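HP0420 homologue (PDB 3LW3) is of unknown function but adopts a hotdog fold and forms a two-chain assembly, consistent with relatives that act on or bind acyl thioesters. Local coordinates at residues Thr101-His104 against Ser110-Arg113; Gly62-Ala67 against Gly126-Leu131; Leu30-Phe33 against Ala38-Cys41; Pro11-Leu16 against Leu22-Cys27. All coordinates share one frame; numbering follows the deposited sequence.

Interaction 1 (Thr101-His104 against Ser110-Arg113)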
loop_
_atom_site.group_PDB
_atom_site.type_symbol
_atom_site.label_atom_id
_atom_site.label_comp_id
_atom_site.label_asym_id
_atom_site.label_seq_id
_atom_site.Cartn_x
_atom_site.Cartn_y
_atom_site.Cartn_z
ATOM N N THR B 101 6.331 11.177 9.880
ATOM C CA THR B 101 6.475 11.828 11.190
ATOM C C THR B 101 5.260 11.446 12.040
ATOM O O THR B 101 4.102 11.585 11.606
ATOM C CB THR B 101 6.541 13.368 11.070
ATOM O OG1 THR B 101 7.562 13.776 10.152
ATOM C CG2 THR B 101 6.747 14.053 12.496
ATOM N N ILE B 102 5.483 10.981 13.265
ATOM C CA ILE B 102 4.340 10.669 14.154
ATOM C C ILE B 102 3.649 11.991 14.511
ATOM O O ILE B 102 4.337 12.976 14.869
ATOM C CB ILE B 102 4.832 10.049 15.485
ATOM C CG1 ILE B 102 5.517 8.674 15.240
ATOM C CG2 ILE B 102 3.690 9.914 16.449
ATOM C CD1 ILE B 102 6.316 8.203 16.419
ATOM N N THR B 103 2.327 12.029 14.403
ATOM C CA THR B 103 1.544 13.215 14.791
ATOM C C THR B 103 0.766 13.058 16.133
ATOM O O THR B 103 0.531 14.046 16.841
ATOM C CB THR B 103 0.624 13.706 13.637
ATOM O OG1 THR B 103 -0.286 12.652 13.302
ATOM C CG2 THR B 103 1.504 14.111 12.405
ATOM N N HIS B 104 0.408 11.823 16.483
ATOM C CA HIS B 104 -0.319 11.514 17.712
ATOM C C HIS B 104 0.087 10.138 18.160
ATOM O O HIS B 104 0.313 9.272 17.324
ATOM C CB HIS B 104 -1.814 11.499 17.447
ATOM C CG HIS B 104 -2.326 12.760 16.840
ATOM N ND1 HIS B 104 -2.297 12.992 15.477
ATOM C CD2 HIS B 104 -2.832 13.886 17.404
ATOM C CE1 HIS B 104 -2.809 14.185 15.228
ATOM N NE2 HIS B 104 -3.141 14.747 16.379
ATOM N N SER B 110 -1.049 4.942 17.241
ATOM C CA SER B 110 -0.488 6.202 16.740
ATOM C C SER B 110 -1.041 6.627 15.387
ATOM O O SER B 110 -1.552 5.784 14.625
ATOM C CB SER B 110 1.034 6.091 16.637
ATOM O OG SER B 110 1.605 5.767 17.892
ATOM N N THR B 111 -0.932 7.928 15.100
ATOM C CA THR B 111 -1.184 8.492 13.786
ATOM C C THR B 111 0.160 9.008 13.272
ATOM O O THR B 111 0.915 9.671 14.006
ATOM C CB THR B 111 -2.165 9.668 13.832
ATOM O OG1 THR B 111 -3.372 9.282 14.524
ATOM C CG2 THR B 111 -2.501 10.150 12.427
ATOM N N ILE B 112 0.438 8.710 12.000
ATOM C CA ILE B 112 1.716 9.056 11.364
ATOM C C ILE B 112 1.370 9.732 10.043
ATOM O O ILE B 112 0.547 9.218 9.257
ATOM C CB ILE B 112 2.630 7.809 11.111
ATOM C CG1 ILE B 112 3.119 7.151 12.415
ATOM C CG2 ILE B 112 3.912 8.196 10.344
ATOM C CD1 ILE B 112 2.166 6.652 13.311
ATOM N N ARG B 113 1.959 10.894 9.805
ATOM C CA ARG B 113 1.761 11.629 8.561
ATOM C C ARG B 113 2.950 11.335 7.635
ATOM O O ARG B 113 4.102 11.329 8.071
ATOM C CB ARG B 113 1.673 13.125 8.884
ATOM C CG ARG B 113 2.000 14.051 7.770
ATOM C CD ARG B 113 0.832 14.422 6.998
ATOM N NE ARG B 113 -0.355 14.669 7.821
ATOM C CZ ARG B 113 -1.002 15.832 7.912
ATOM N NH1 ARG B 113 -0.566 16.916 7.249
ATOM N NH2 ARG B 113 -2.098 15.909 8.670
HETATM O O HOH W 1 6.409 13.866 7.589
#

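Interaction 2 (Gly62-Ala67 against Gly126-Leu131)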
loop_
_atom_site.group_PDB
_atom_site.type_symbol
_atom_site.label_atom_id
_atom_site.label_comp_id
_atom_site.label_asym_id
_atom_site.label_seq_id
_atom_site.Cartn_x
_atom_site.Cartn_y
_atom_site.Cartn_z
ATOM N N GLY B 62 2.448 1.362 -0.628
ATOM C CA GLY B 62 3.276 0.353 0.052
ATOM C C GLY B 62 4.537 1.018 0.607
ATOM O O GLY B 62 4.886 0.812 1.756
ATOM N N ALA B 63 5.186 1.873 -0.201
ATOM C CA ALA B 63 6.382 2.596 0.268
ATOM C C ALA B 63 6.025 3.530 1.459
ATOM O O ALA B 63 6.731 3.559 2.483
ATOM C CB ALA B 63 6.985 3.386 -0.876
ATOM N N ALA B 64 4.909 4.263 1.324
ATOM C CA ALA B 64 4.451 5.196 2.361
ATOM C C ALA B 64 4.171 4.420 3.649
ATOM O O ALA B 64 4.553 4.834 4.761
ATOM C CB ALA B 64 3.217 5.909 1.901
ATOM N N SER B 65 3.538 3.266 3.499
ATOM C CA SER B 65 3.188 2.371 4.622
ATOM C C SER B 65 4.426 1.925 5.424
ATOM O O SER B 65 4.458 1.991 6.655
ATOM C CB SER B 65 2.409 1.129 4.112
ATOM O OG SER B 65 1.133 1.477 3.596
ATOM N N PHE B 66 5.445 1.482 4.704
ATOM C CA PHE B 66 6.699 1.108 5.294
ATOM C C PHE B 66 7.308 2.285 6.030
ATOM O O PHE B 66 7.695 2.125 7.196
ATOM C CB PHE B 66 7.617 0.563 4.216
ATOM C CG PHE B 66 8.965 0.126 4.705
ATOM C CD1 PHE B 66 9.123 -0.614 5.881
ATOM C CD2 PHE B 66 10.083 0.374 3.925
ATOM C CE1 PHE B 66 10.390 -1.030 6.300
ATOM C CE2 PHE B 66 11.337 -0.049 4.300
ATOM C CZ PHE B 66 11.511 -0.732 5.522
ATOM N N ALA B 67 7.400 3.464 5.399
ATOM C CA ALA B 67 7.904 4.682 6.121
ATOM C C ALA B 67 7.137 4.896 7.457
ATOM O O ALA B 67 7.745 5.118 8.526
ATOM C CB ALA B 67 7.770 5.966 5.299
ATOM N N GLY B 126 -0.267 11.478 3.088
ATOM C CA GLY B 126 -1.201 10.597 3.745
ATOM C C GLY B 126 -1.087 10.561 5.240
ATOM O O GLY B 126 -0.021 10.873 5.751
ATOM N N ASP B 127 -2.170 10.179 5.912
ATOM C CA ASP B 127 -2.158 9.868 7.351
ATOM C C ASP B 127 -2.452 8.380 7.562
ATOM O O ASP B 127 -3.403 7.842 6.967
ATOM C CB ASP B 127 -3.170 10.735 8.109
ATOM C CG ASP B 127 -2.774 12.198 8.093
ATOM O OD1 ASP B 127 -1.637 12.492 8.478
ATOM O OD2 ASP B 127 -3.551 13.067 7.637
ATOM N N PHE B 128 -1.631 7.719 8.365
ATOM C CA PHE B 128 -1.769 6.293 8.649
ATOM C C PHE B 128 -2.094 6.130 10.133
ATOM O O PHE B 128 -1.517 6.815 10.968
ATOM C CB PHE B 128 -0.463 5.551 8.348
ATOM C CG PHE B 128 -0.105 5.577 6.887
ATOM C CD1 PHE B 128 -0.383 4.496 6.086
ATOM C CD2 PHE B 128 0.433 6.745 6.316
ATOM C CE1 PHE B 128 -0.109 4.550 4.717
ATOM C CE2 PHE B 128 0.719 6.810 4.972
ATOM C CZ PHE B 128 0.411 5.721 4.162
ATOM N N GLU B 129 -2.982 5.214 10.454
ATOM C CA GLU B 129 -3.274 4.913 11.847
ATOM C C GLU B 129 -2.634 3.549 12.083
ATOM O O GLU B 129 -2.789 2.628 11.250
ATOM C CB GLU B 129 -4.775 4.862 12.117
ATOM C CG GLU B 129 -5.537 6.072 11.591
ATOM C CD GLU B 129 -5.210 7.362 12.306
ATOM O OE1 GLU B 129 -4.875 7.268 13.511
ATOM O OE2 GLU B 129 -5.286 8.469 11.667
ATOM N N ILE B 130 -1.901 3.423 13.196
ATOM C CA ILE B 130 -1.192 2.220 13.533
ATOM C C ILE B 130 -1.622 1.747 14.897
ATOM O O ILE B 130 -1.696 2.562 15.805
ATOM C CB ILE B 130 0.356 2.406 13.478
ATOM C CG1 ILE B 130 0.814 2.766 12.029
ATOM C CG2 ILE B 130 1.037 1.179 14.067
ATOM C CD1 ILE B 130 2.264 3.205 11.929
ATOM N N LEU B 131 -1.951 0.459 15.020
ATOM C CA LEU B 131 -2.309 -0.156 16.317
ATOM C C LEU B 131 -1.127 -0.971 16.879
ATOM O O LEU B 131 -0.406 -1.650 16.119
ATOM C CB LEU B 131 -3.529 -1.076 16.187
ATOM C CG LEU B 131 -4.848 -0.510 15.667
ATOM C CD1 LEU B 131 -5.943 -1.566 15.745
ATOM C CD2 LEU B 131 -5.255 0.789 16.390
#

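Interaction 3 (Leu30-Phe33 against Ala38-Cys41)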
loop_
_atom_site.group_PDB
_atom_site.type_symbol
_atom_site.label_atom_id
_atom_site.label_comp_id
_atom_site.label_asym_id
_atom_site.label_seq_id
_atom_site.Cartn_x
_atom_site.Cartn_y
_atom_site.Cartn_z
ATOM N N LEU B 30 15.256 1.756 2.898
ATOM C CA LEU B 30 15.229 2.508 4.135
ATOM C C LEU B 30 16.429 3.427 4.139
ATOM O O LEU B 30 17.550 2.961 3.937
ATOM C CB LEU B 30 15.358 1.564 5.319
ATOM C CG LEU B 30 15.367 2.204 6.706
ATOM C CD1 LEU B 30 14.112 3.045 7.006
ATOM C CD2 LEU B 30 15.573 1.090 7.704
ATOM N N ILE B 31 16.190 4.697 4.425
ATOM C CA ILE B 31 17.210 5.742 4.460
ATOM C C ILE B 31 17.558 6.158 5.898
ATOM O O ILE B 31 18.752 6.269 6.251
ATOM C CB ILE B 31 16.801 6.959 3.669
ATOM C CG1 ILE B 31 16.395 6.602 2.238
ATOM C CG2 ILE B 31 17.907 8.002 3.744
ATOM C CD1 ILE B 31 17.509 5.957 1.472
ATOM N N SER B 32 16.553 6.370 6.746
ATOM C CA SER B 32 16.824 6.704 8.137
ATOM C C SER B 32 15.554 6.469 8.951
ATOM O O SER B 32 14.442 6.360 8.392
ATOM C CB SER B 32 17.171 8.180 8.245
ATOM O OG SER B 32 16.155 8.976 7.668
ATOM N N PHE B 33 15.721 6.406 10.262
ATOM C CA PHE B 33 14.587 6.314 11.158
ATOM C C PHE B 33 15.051 6.676 12.550
ATOM O O PHE B 33 16.258 6.590 12.857
ATOM C CB PHE B 33 13.923 4.934 11.179
ATOM C CG PHE B 33 14.801 3.838 11.726
ATOM C CD1 PHE B 33 15.861 3.308 10.958
ATOM C CD2 PHE B 33 14.595 3.337 13.015
ATOM C CE1 PHE B 33 16.666 2.282 11.465
ATOM C CE2 PHE B 33 15.399 2.327 13.514
ATOM C CZ PHE B 33 16.430 1.808 12.751
ATOM N N ALA B 38 10.897 8.662 9.984
ATOM C CA ALA B 38 11.637 7.761 9.097
ATOM C C ALA B 38 11.556 8.288 7.688
ATOM O O ALA B 38 10.581 8.966 7.305
ATOM C CB ALA B 38 11.067 6.370 9.153
ATOM N N THR B 39 12.562 7.932 6.902
ATOM C CA THR B 39 12.552 8.230 5.450
ATOM C C THR B 39 12.900 6.957 4.714
ATOM O O THR B 39 13.851 6.263 5.074
ATOM C CB THR B 39 13.574 9.315 5.077
ATOM O OG1 THR B 39 13.226 10.552 5.680
ATOM C CG2 THR B 39 13.644 9.536 3.619
ATOM N N VAL B 40 12.122 6.644 3.688
ATOM C CA VAL B 40 12.473 5.592 2.732
ATOM C C VAL B 40 12.488 6.199 1.345
ATOM O O VAL B 40 11.829 7.249 1.088
ATOM C CB VAL B 40 11.506 4.388 2.811
ATOM C CG1 VAL B 40 11.316 3.928 4.268
ATOM C CG2 VAL B 40 10.163 4.695 2.148
ATOM N N CYS B 41 13.158 5.526 0.418
ATOM C CA CYS B 41 13.254 6.015 -0.942
ATOM C C CYS B 41 12.825 4.941 -1.953
ATOM O O CYS B 41 13.362 3.827 -1.970
ATOM C CB CYS B 41 14.674 6.474 -1.250
ATOM S SG CYS B 41 14.773 7.204 -2.915
#

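Interaction 4 (Pro11-Leu16 against Leu22-Cys27)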
loop_
_atom_site.group_PDB
_atom_site.type_symbol
_atom_site.label_atom_id
_atom_site.label_comp_id
_atom_site.label_asym_id
_atom_site.label_seq_id
_atom_site.Cartn_x
_atom_site.Cartn_y
_atom_site.Cartn_z
ATOM N N PRO B 11 24.573 -2.404 10.080
ATOM C CA PRO B 11 23.555 -2.119 9.053
ATOM C C PRO B 11 22.509 -1.177 9.646
ATOM O O PRO B 11 22.181 -1.325 10.833
ATOM C CB PRO B 11 22.907 -3.491 8.770
ATOM C CG PRO B 11 23.715 -4.514 9.521
ATOM C CD PRO B 11 24.492 -3.791 10.586
ATOM N N LEU B 12 22.016 -0.235 8.842
ATOM C CA LEU B 12 20.926 0.650 9.264
ATOM C C LEU B 12 19.746 -0.162 9.829
ATOM O O LEU B 12 19.099 0.229 10.798
ATOM C CB LEU B 12 20.486 1.531 8.084
ATOM C CG LEU B 12 19.269 2.402 8.334
ATOM C CD1 LEU B 12 19.694 3.626 9.098
ATOM C CD2 LEU B 12 18.624 2.772 6.982
ATOM N N GLU B 13 19.476 -1.332 9.262
ATOM C CA GLU B 13 18.353 -2.130 9.733
ATOM C C GLU B 13 18.572 -2.761 11.101
ATOM O O GLU B 13 17.637 -3.234 11.715
ATOM C CB GLU B 13 18.010 -3.207 8.724
ATOM C CG GLU B 13 17.411 -2.652 7.478
ATOM C CD GLU B 13 18.453 -2.075 6.525
ATOM O OE1 GLU B 13 19.681 -2.376 6.701
ATOM O OE2 GLU B 13 18.028 -1.347 5.575
ATOM N N GLU B 14 19.805 -2.778 11.587
ATOM C CA GLU B 14 20.064 -3.423 12.860
ATOM C C GLU B 14 19.030 -3.046 13.945
ATOM O O GLU B 14 18.526 -3.939 14.627
ATOM C CB GLU B 14 21.510 -3.158 13.339
ATOM C CG GLU B 14 21.993 -4.059 14.496
ATOM C CD GLU B 14 22.326 -5.460 14.040
ATOM O OE1 GLU B 14 22.983 -5.595 12.983
ATOM O OE2 GLU B 14 21.942 -6.427 14.733
ATOM N N GLY B 15 18.697 -1.759 14.111
ATOM C CA GLY B 15 17.756 -1.377 15.168
ATOM C C GLY B 15 16.282 -1.331 14.729
ATOM O O GLY B 15 15.377 -0.859 15.456
ATOM N N LEU B 16 16.025 -1.838 13.530
ATOM C CA LEU B 16 14.662 -1.767 12.984
ATOM C C LEU B 16 13.877 -2.987 13.477
ATOM O O LEU B 16 14.260 -4.142 13.208
ATOM C CB LEU B 16 14.714 -1.711 11.473
ATOM C CG LEU B 16 13.341 -1.550 10.844
ATOM C CD1 LEU B 16 12.889 -0.142 11.091
ATOM C CD2 LEU B 16 13.438 -1.856 9.367
ATOM N N LEU B 22 10.073 -8.036 5.396
ATOM C CA LEU B 22 9.909 -7.232 4.183
ATOM C C LEU B 22 11.165 -7.145 3.303
ATOM O O LEU B 22 12.263 -6.744 3.751
ATOM C CB LEU B 22 9.413 -5.821 4.530
ATOM C CG LEU B 22 8.836 -4.989 3.364
ATOM C CD1 LEU B 22 8.029 -5.787 2.324
ATOM C CD2 LEU B 22 7.941 -3.906 3.893
ATOM N N ASP B 23 11.006 -7.537 2.046
ATOM C CA ASP B 23 12.091 -7.385 1.056
ATOM C C ASP B 23 12.068 -5.963 0.516
ATOM O O ASP B 23 11.164 -5.595 -0.254
ATOM C CB ASP B 23 11.909 -8.402 -0.059
ATOM C CG ASP B 23 12.999 -8.354 -1.093
ATOM O OD1 ASP B 23 13.923 -7.505 -0.974
ATOM O OD2 ASP B 23 12.915 -9.188 -2.047
ATOM N N GLN B 24 13.048 -5.157 0.937
ATOM C CA GLN B 24 13.106 -3.779 0.484
ATOM C C GLN B 24 13.101 -3.611 -1.036
ATOM O O GLN B 24 12.647 -2.560 -1.541
ATOM C CB GLN B 24 14.265 -3.009 1.093
ATOM C CG GLN B 24 14.015 -2.692 2.570
ATOM C CD GLN B 24 15.158 -1.951 3.249
ATOM O OE1 GLN B 24 15.854 -1.137 2.630
ATOM N NE2 GLN B 24 15.348 -2.222 4.541
ATOM N N ASN B 25 13.609 -4.629 -1.758
ATOM C CA ASN B 25 13.606 -4.623 -3.222
ATOM C C ASN B 25 12.187 -4.541 -3.803
ATOM O O ASN B 25 12.024 -4.087 -4.935
ATOM C CB ASN B 25 14.319 -5.860 -3.782
ATOM C CG ASN B 25 15.833 -5.758 -3.655
ATOM O OD1 ASN B 25 16.378 -4.664 -3.440
ATOM N ND2 ASN B 25 16.535 -6.894 -3.792
ATOM N N LEU B 26 11.173 -4.952 -3.025
ATOM C CA LEU B 26 9.782 -4.942 -3.492
ATOM C C LEU B 26 9.031 -3.732 -2.923
ATOM O O LEU B 26 7.831 -3.524 -3.223
ATOM C CB LEU B 26 9.023 -6.224 -3.110
ATOM C CG LEU B 26 9.706 -7.613 -3.099
ATOM C CD1 LEU B 26 8.723 -8.791 -3.041
ATOM C CD2 LEU B 26 10.659 -7.826 -4.192
ATOM N N CYS B 27 9.712 -2.903 -2.125
ATOM C CA CYS B 27 8.978 -1.815 -1.436
ATOM C C CYS B 27 9.642 -0.449 -1.621
ATOM O O CYS B 27 9.197 0.380 -2.430
ATOM C CB CYS B 27 8.841 -2.147 0.044
ATOM S SG CYS B 27 7.891 -0.925 0.968
#

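Interaction 1 (Thr101-His104 against Ser110-Arg113)
Thr101 opens the pairing with Arg113 as an antiparallel hydrogen-bonded pair: Thr101 N donates to Arg113 O over 2.9 Å, and Arg113 N returns a bond to Thr101 O. A water held by Thr101 OG1 reaches Arg113 O through a weak second bond. Ile102 faces Ile112 in the following non-hydrogen-bonded pair; their side chains run alongside each other in the same direction, with CG1 of Ile102 4.0 Å from CG1 of Ile112. The register then slips by one residue. Thr103 and His104 both face Thr111 in a classic beta bulge, where Thr111 O takes Thr103 N at 2.8 Å and, weakly, His104 N at 3.3 Å. Thr103 OG1 sits between its own N and C (chi1 60°), which places it 3.0 Å from His104 ND1 in a hydrogen bond of undecided direction. His104 O receives Thr111 N at 2.9 Å, while Thr111 CB lies at the edge of the imidazole. On this Thr111 face, Glu129 bonds to Thr111 OG1 and Asp127 forms a salt bridge with Arg113, linking the hairpin to strand 121-132. From the Ile112 face, Ile102 and Ile112 reach helix 57-72 at Leu72, Ala68 and Ala71.

Interaction 2 (Gly62-Ala67 against Gly126-Leu131)
Ala64 and Ser65 meet two adjacent ring atoms of Phe128, CZ and CE1. The CB of Ala64 lies 3.6 Å from CZ of Phe128, an apolar contact, and the OG of Ser65 lies 3.5 Å from CE1 of Phe128. Both approach the ring obliquely. The Ala64 carbonyl oxygen stands 4.2 Å above one ring face, displaced toward the rim, which shows that the ring lies against the helix backbone as well as its side chains. Phe128 reaches this place because its CB points toward the helix and its CG is anti to the carbonyl carbon (chi1 -65°).

In the next shell, the hydroxyl of Ser65 is bonded to Val61 O, one turn earlier in the same helix; that bond satisfies the buried polar atom and probably helps fix the Ser65 rotamer that leaves OG beside Phe128 CE1. Regular helical bonds hold the surrounding turn, with Phe66 N donating to Gly62 O at 3.1 Å and Ala67 N to Ala63 O at 3.0 Å. Val114 of strand 109-118 touches both Ala64 and Phe128, and Phe98 of strand 96-105 packs on Ala64. Ile79 of strand 77-86 lies against Ser65, which also packs on Ala57 of the second subunit. The contact thus seats helix 57-72 against the concave side of the antiparallel sheet, as in the hotdog fold, where the curved sheet wraps around a long central helix.

Interaction 3 (Leu30-Phe33 against Ala38-Cys41)
A classic beta bulge interrupts the hairpin of strands 29-34 and 37-42, with Ile31 and Ser32 both set opposite Thr39. The evidence is the shared acceptor: Thr39 O takes Ile31 N at 2.9 Å and Ser32 N at 3.2 Å. The Ser32 donor lies in the carbonyl plane on a lone pair, whereas Ile31 N is tilted 20° from that plane. In return Thr39 N donates to Ser32 O over 2.9 Å, from above the carbonyl plane. A short approach of Ala38 CA to the same Ser32 O, 3.2 Å, fits a CA-H...O contact.

Non-hydrogen-bonded pairs flank the bulge. At one end, CD1 of Leu30 reaches CG1 of Val40 at 4.0 Å, the two side chains meeting at a slant. At the other, CB of Phe33 touches CB of Ala38 at 3.8 Å; the first torsion of Phe33 sets CG between N and C (chi1 65°), and the ring leads away from the partner strand. Within the bulge, the extra residue Ile31 points toward the other strand and lays CG1 3.9 Å from CB of Cys41, adding an apolar contact between the two strands.

Thr39 OG1 is bonded to Asn99 OD1, while backbone bonds of Ala38 and Val40 go to Ala100 and Phe98, so strand 37-42 is also paired with strand 96-105. On the Leu30 and Val40 face, Leu30 packs on Cys70 and Val40 on Phe66 of helix 57-72, and strand 29-34 is outermost in this chain's sheet.

Interaction 4 (Pro11-Leu16 against Leu22-Cys27)
Glu13 and Gln24 bring together two irregular loop segments whose backbones stay well apart, their CA atoms being 10.8 Å from each other even at the nearest pair. The side chains span that separation from opposite directions. Gln24 NE2 donates to Glu13 OE2 at 3.0 Å with an N-H...O angle of 155°. The amide approaches OE2 on its anti side, 33° out of the carboxylate plane, and the two flat groups are turned 48° against each other. Gln24 is extended beyond CG, giving it the length to cross the gap, whereas the bend of Glu13 at its second torsion turns the carboxylate so that OE2 meets Gln24 NE2; the CG of Glu13 also lies 3.6 Å from that nitrogen.

Local turns shape the two backbones. Glu14 N bonds to Pro11 O and Leu16 N to Glu13 O around the glutamate. Across the contact, Asp23 OD1 accepts from Asn25 N at 3.0 Å to form an Asx turn, and Cys27 N bonds to Gln24 O. The other end of the Gln24 amide is also engaged: OE1 accepts from Leu30 N at the start of strand 29-34.

With one amide group acting as donor through NE2 and acceptor through OE1, its rotation about the last torsion is probably well defined. The bond joins a carboxylate, probably ionised at the surface, to a neutral amide, so it is probably charge-assisted but is not an ion pair.

In the fold
From the N terminus, interaction 4 first closes a short loop between residues 11-16 and 22-27. Interaction 3 follows in series as the hairpin of strands 29-34 and 37-42, and the two touch where Leu12 packs on Leu30 and Phe33. Interaction 2 then closes a much longer loop, from helix 57-72 to strand 121-132, and interaction 1, the hairpin of strands 96-105 and 109-118, is nested within it. The helix is the common element: Phe66 and Ala67 pack on Val40 of interaction 3, and Phe66 meets Cys27 and Leu22 of interaction 4. Interactions 1 and 4 lie on opposite sides of the chain's centre, about 21 Å apart between centres.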